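Local coordinates for X-PRO dipeptidase (Streptococcus pyogenes M1 GAS, PDB 3O5V), which probably hydrolyses dipeptides that end in proline, as a manganese-dependent peptidase of family M24B, and is represented here by its N-terminal creatinase/prolidase domain alone, at residues D13-E18 / T97-F102; P91-K96 / T115-Q120. One frame throughout, in Å; residues are numbered along the deposited sequence.

Contact 1 (D13-E18 / T97-F102); sequences DQKGAE and TIYAEF
E18 and T97 clasp each other by two hydrogen bonds where the first helix of the creatinase/prolidase N-terminal domain turns, through a Schellman motif at G16, into strand 19-22 of the mixed sheet. E18 N donates to T97 O (3.1 Å, 166° at the hydrogen), which begins the parallel pairing that Y99 continues with L19 and I21. In return, T97 N reaches E18 OE1 at 2.9 Å and meets it nearly along the C-O axis. The glutamate chain, bent at chi2 (79°), folds back beside its own backbone to bring the carboxylate to that N-H, so a side chain supplies the acceptor at the start of strand 97-100. E18 OE1 also takes a weak bond from K96 N.

Between these polar pairs and the helix end lies A17, whose CB packs on T97 CG2 and sits at the edge of the Y99 ring, 3.7 Å from CE2. K15 crosses the tyrosine at about a right angle; its CB and CE lie close to the phenolic oxygen before the chain, bent at chi2 and chi3, carries the ammonium away. The Y99 side chain also touches N122 of strand 120-123 and L124 in the loop beyond it.

Two waters complete the join. One donates to K15 O and is hydrogen-bonded to Y99 OH at 3.0 Å. The other gives its protons to G16 O and to E18 OE2 (2.6 Å), and accepts from T97 OG1 at 2.7 Å.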
loop_
_atom_site.group_PDB
_atom_site.type_symbol
_atom_site.label_atom_id
_atom_site.label_comp_id
_atom_site.label_asym_id
_atom_site.label_seq_id
_atom_site.Cartn_x
_atom_site.Cartn_y
_atom_site.Cartn_z
ATOM N N ASP A 13 11.576 -9.124 5.243
ATOM C CA ASP A 13 12.103 -10.121 6.174
ATOM C C ASP A 13 13.573 -9.881 6.489
ATOM O O ASP A 13 13.968 -9.973 7.648
ATOM C CB ASP A 13 11.877 -11.540 5.654
ATOM C CG ASP A 13 10.440 -12.018 5.852
ATOM O OD1 ASP A 13 9.663 -11.381 6.602
ATOM O OD2 ASP A 13 10.082 -13.052 5.248
ATOM N N GLN A 14 14.367 -9.564 5.466
ATOM C CA GLN A 14 15.769 -9.176 5.642
ATOM C C GLN A 14 15.968 -7.909 6.497
ATOM O O GLN A 14 16.995 -7.786 7.187
ATOM C CB GLN A 14 16.437 -8.994 4.286
ATOM C CG GLN A 14 16.693 -10.314 3.556
ATOM C CD GLN A 14 17.060 -10.147 2.092
ATOM O OE1 GLN A 14 16.791 -9.117 1.472
ATOM N NE2 GLN A 14 17.663 -11.176 1.527
ATOM N N LYS A 15 15.001 -6.983 6.453
ATOM C CA LYS A 15 15.055 -5.741 7.249
ATOM C C LYS A 15 14.322 -5.856 8.578
ATOM O O LYS A 15 14.249 -4.878 9.345
ATOM C CB LYS A 15 14.500 -4.544 6.454
ATOM C CG LYS A 15 15.135 -4.333 5.081
ATOM C CD LYS A 15 16.656 -4.152 5.160
ATOM C CE LYS A 15 17.046 -2.696 5.297
ATOM N NZ LYS A 15 18.531 -2.528 5.221
ATOM N N GLY A 16 13.776 -7.038 8.857
ATOM C CA GLY A 16 12.965 -7.261 10.054
ATOM C C GLY A 16 11.776 -6.323 10.142
ATOM O O GLY A 16 11.432 -5.852 11.225
ATOM N N ALA A 17 11.153 -6.041 8.999
ATOM C CA ALA A 17 9.955 -5.201 8.949
ATOM C C ALA A 17 8.758 -6.060 8.576
ATOM O O ALA A 17 8.921 -7.132 7.993
ATOM C CB ALA A 17 10.141 -4.088 7.943
ATOM N N GLU A 18 7.555 -5.596 8.892
ATOM C CA GLU A 18 6.370 -6.423 8.671
ATOM C C GLU A 18 5.461 -5.922 7.527
ATOM O O GLU A 18 4.515 -6.612 7.141
ATOM C CB GLU A 18 5.558 -6.559 9.973
ATOM C CG GLU A 18 6.320 -7.206 11.151
ATOM C CD GLU A 18 7.268 -6.245 11.874
ATOM O OE1 GLU A 18 7.024 -5.013 11.855
ATOM O OE2 GLU A 18 8.260 -6.731 12.472
ATOM N N THR A 97 7.532 -2.175 12.401
ATOM C CA THR A 97 8.407 -1.493 11.469
ATOM C C THR A 97 7.724 -1.490 10.109
ATOM O O THR A 97 7.336 -2.547 9.611
ATOM C CB THR A 97 9.774 -2.196 11.359
ATOM O OG1 THR A 97 10.332 -2.387 12.671
ATOM C CG2 THR A 97 10.721 -1.364 10.538
ATOM N N ILE A 98 7.568 -0.293 9.543
ATOM C CA ILE A 98 6.874 -0.084 8.268
ATOM C C ILE A 98 7.793 0.621 7.271
ATOM O O ILE A 98 8.547 1.528 7.633
ATOM C CB ILE A 98 5.559 0.707 8.472
ATOM C CG1 ILE A 98 4.640 -0.052 9.427
ATOM C CG2 ILE A 98 4.829 0.977 7.149
ATOM C CD1 ILE A 98 3.521 0.789 9.960
ATOM N N TYR A 99 7.760 0.175 6.019
ATOM C CA TYR A 99 8.418 0.893 4.942
ATOM C C TYR A 99 7.409 1.645 4.066
ATOM O O TYR A 99 6.352 1.104 3.749
ATOM C CB TYR A 99 9.250 -0.074 4.110
ATOM C CG TYR A 99 10.613 -0.320 4.715
ATOM C CD1 TYR A 99 11.743 0.307 4.192
ATOM C CD2 TYR A 99 10.769 -1.159 5.819
ATOM C CE1 TYR A 99 12.997 0.101 4.741
ATOM C CE2 TYR A 99 12.033 -1.373 6.387
ATOM C CZ TYR A 99 13.135 -0.738 5.839
ATOM O OH TYR A 99 14.382 -0.934 6.384
ATOM N N ALA A 100 7.728 2.887 3.692
ATOM C CA ALA A 100 6.878 3.663 2.776
ATOM C C ALA A 100 7.718 4.532 1.834
ATOM O O ALA A 100 8.903 4.739 2.082
ATOM C CB ALA A 100 5.854 4.518 3.561
ATOM N N GLU A 101 7.113 5.014 0.748
ATOM C CA GLU A 101 7.844 5.750 -0.292
ATOM C C GLU A 101 7.898 7.232 0.047
ATOM O O GLU A 101 7.014 8.007 -0.359
ATOM C CB GLU A 101 7.184 5.579 -1.670
ATOM C CG GLU A 101 7.109 4.158 -2.146
ATOM C CD GLU A 101 6.497 4.067 -3.527
ATOM O OE1 GLU A 101 5.253 3.951 -3.628
ATOM O OE2 GLU A 101 7.262 4.122 -4.512
ATOM N N PHE A 102 8.953 7.623 0.762
ATOM C CA PHE A 102 9.091 9.001 1.258
ATOM C C PHE A 102 9.229 10.029 0.122
ATOM O O PHE A 102 8.919 11.211 0.327
ATOM C CB PHE A 102 10.280 9.119 2.224
ATOM C CG PHE A 102 10.040 8.551 3.617
ATOM C CD1 PHE A 102 8.867 7.865 3.955
ATOM C CD2 PHE A 102 11.032 8.697 4.598
ATOM C CE1 PHE A 102 8.679 7.354 5.251
ATOM C CE2 PHE A 102 10.863 8.189 5.884
ATOM C CZ PHE A 102 9.682 7.514 6.214
HETATM O O HOH W 1 14.393 -1.824 9.299
HETATM O O HOH W 2 9.988 -4.949 13.290
#

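Contact 2 (P91-K96 / T115-Q120); sequences PNTAAK and TIFSGQ
Two loops that each lead from a helix into a strand run side by side here, their end-to-end directions 27° apart, joined by a small apolar cluster, one direct hydrogen bond and bridging water. In the cluster, T93 CG2 meets I116 CG2 at 3.5 Å, the two side chains crossing at about a right angle. T93 CB approaches F117 CE1 at 3.9 Å, while I116 CG2 also lies over one face of that ring, offset toward its rim. With T93 chi1 at 61°, the methyl is turned to I116, and OG1 bonds to K87 NZ of helix 82-89.

The loops feed the neighbouring parallel strands 97-100 and 120-123, and the pairing of the sheet edge starts at Q120 N, which donates to K96 O (2.9 Å) from well above the carbonyl plane, 40° out of it. Just before it G119 presses its CA against A95 O, a CA-H...O contact of 3.4 Å.

Between the loops, one water accepts from G119 N and lies in plane at the edge of the F117 ring, close to T93 O and A95 O. A second accepts from S118 N, 3.0 Å away, and lies close to T93 O across the gap.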
loop_
_atom_site.group_PDB
_atom_site.type_symbol
_atom_site.label_atom_id
_atom_site.label_comp_id
_atom_site.label_asym_id
_atom_site.label_seq_id
_atom_site.Cartn_x
_atom_site.Cartn_y
_atom_site.Cartn_z
ATOM N N PRO A 91 -6.335 -6.667 7.442
ATOM C CA PRO A 91 -6.316 -7.762 8.435
ATOM C C PRO A 91 -5.595 -7.399 9.732
ATOM O O PRO A 91 -5.879 -7.978 10.781
ATOM C CB PRO A 91 -5.559 -8.885 7.715
ATOM C CG PRO A 91 -4.750 -8.177 6.629
ATOM C CD PRO A 91 -5.581 -7.005 6.213
ATOM N N ASN A 92 -4.680 -6.436 9.658
ATOM C CA ASN A 92 -3.730 -6.177 10.729
ATOM C C ASN A 92 -3.125 -4.780 10.593
ATOM O O ASN A 92 -2.730 -4.388 9.501
ATOM C CB ASN A 92 -2.612 -7.233 10.665
ATOM C CG ASN A 92 -1.640 -7.131 11.811
ATOM O OD1 ASN A 92 -1.714 -7.900 12.771
ATOM N ND2 ASN A 92 -0.711 -6.199 11.720
ATOM N N THR A 93 -3.049 -4.035 11.694
ATOM C CA THR A 93 -2.370 -2.731 11.683
ATOM C C THR A 93 -1.261 -2.646 12.747
ATOM O O THR A 93 -0.823 -1.557 13.119
ATOM C CB THR A 93 -3.374 -1.555 11.827
ATOM O OG1 THR A 93 -4.066 -1.675 13.070
ATOM C CG2 THR A 93 -4.396 -1.558 10.690
ATOM N N ALA A 94 -0.785 -3.811 13.190
ATOM C CA ALA A 94 0.128 -3.913 14.337
ATOM C C ALA A 94 1.625 -3.946 14.009
ATOM O O ALA A 94 2.446 -4.109 14.920
ATOM C CB ALA A 94 -0.260 -5.127 15.225
ATOM N N ALA A 95 1.989 -3.778 12.734
ATOM C CA ALA A 95 3.400 -3.768 12.329
ATOM C C ALA A 95 4.245 -2.820 13.183
ATOM O O ALA A 95 3.862 -1.673 13.421
ATOM C CB ALA A 95 3.541 -3.411 10.845
ATOM N N LYS A 96 5.386 -3.313 13.651
ATOM C CA LYS A 96 6.304 -2.502 14.454
ATOM C C LYS A 96 7.209 -1.652 13.581
ATOM O O LYS A 96 7.609 -0.547 13.967
ATOM C CB LYS A 96 7.115 -3.393 15.404
ATOM C CG LYS A 96 6.328 -3.741 16.674
ATOM C CD LYS A 96 6.887 -4.939 17.434
ATOM C CE LYS A 96 6.235 -5.021 18.821
ATOM N NZ LYS A 96 5.839 -6.412 19.201
ATOM N N THR A 115 -2.320 7.695 11.927
ATOM C CA THR A 115 -3.512 7.552 12.760
ATOM C C THR A 115 -3.980 6.098 12.804
ATOM O O THR A 115 -4.796 5.740 13.652
ATOM C CB THR A 115 -4.694 8.447 12.318
ATOM O OG1 THR A 115 -5.257 7.962 11.076
ATOM C CG2 THR A 115 -4.271 9.909 12.198
ATOM N N ILE A 116 -3.456 5.275 11.890
ATOM C CA ILE A 116 -3.802 3.849 11.775
ATOM C C ILE A 116 -2.678 2.960 12.284
ATOM O O ILE A 116 -2.931 1.982 12.995
ATOM C CB ILE A 116 -4.106 3.457 10.289
ATOM C CG1 ILE A 116 -5.302 4.230 9.759
ATOM C CG2 ILE A 116 -4.332 1.941 10.134
ATOM C CD1 ILE A 116 -5.399 4.220 8.253
ATOM N N PHE A 117 -1.445 3.277 11.890
ATOM C CA PHE A 117 -0.283 2.471 12.228
ATOM C C PHE A 117 0.572 3.225 13.234
ATOM O O PHE A 117 1.008 4.357 12.981
ATOM C CB PHE A 117 0.558 2.170 10.979
ATOM C CG PHE A 117 -0.183 1.418 9.906
ATOM C CD1 PHE A 117 -0.202 0.023 9.904
ATOM C CD2 PHE A 117 -0.857 2.107 8.894
ATOM C CE1 PHE A 117 -0.884 -0.682 8.910
ATOM C CE2 PHE A 117 -1.555 1.413 7.892
ATOM C CZ PHE A 117 -1.565 0.015 7.905
ATOM N N SER A 118 0.829 2.593 14.369
ATOM C CA SER A 118 1.612 3.241 15.402
ATOM C C SER A 118 3.086 2.867 15.294
ATOM O O SER A 118 3.913 3.405 16.025
ATOM C CB SER A 118 1.033 2.934 16.794
ATOM O OG SER A 118 1.093 1.545 17.045
ATOM N N GLY A 119 3.419 1.987 14.346
ATOM C CA GLY A 119 4.804 1.552 14.143
ATOM C C GLY A 119 5.768 2.598 13.603
ATOM O O GLY A 119 5.371 3.716 13.258
ATOM N N GLN A 120 7.041 2.221 13.531
ATOM C CA GLN A 120 8.101 3.070 13.005
ATOM C C GLN A 120 8.138 3.026 11.481
ATOM O O GLN A 120 8.225 1.943 10.901
ATOM C CB GLN A 120 9.450 2.573 13.530
ATOM C CG GLN A 120 10.514 3.628 13.582
ATOM C CD GLN A 120 10.192 4.688 14.625
ATOM O OE1 GLN A 120 10.442 5.872 14.414
ATOM N NE2 GLN A 120 9.609 4.264 15.753
HETATM O O HOH W 3 1.626 -0.127 13.133
HETATM O O HOH W 4 -1.096 0.401 14.957
HETATM O O HOH W 5 3.152 -0.832 16.410
#

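Contacts 1 and 2 flank the same strand: 97-102 pairs with the 13-18 side in contact 1, while the residues leading into it, 91-96, meet the run-up to edge strand 120-123 in contact 2. Both are partly buried entrances to parallel strands, with centres about 12 Å apart. Both use water, but contact 1 adds a carboxylate to its backbone pairing, whereas contact 2 combines one backbone bond with apolar packing of T93, I116 and F117 and a close glycine approach. Buried aromatic rings serve each, Y99 in contact 1 and F117 in contact 2. The two meet directly where I98 CD1 packs on F117 CB at 3.4 Å and I98 N probably bonds to Q120 O.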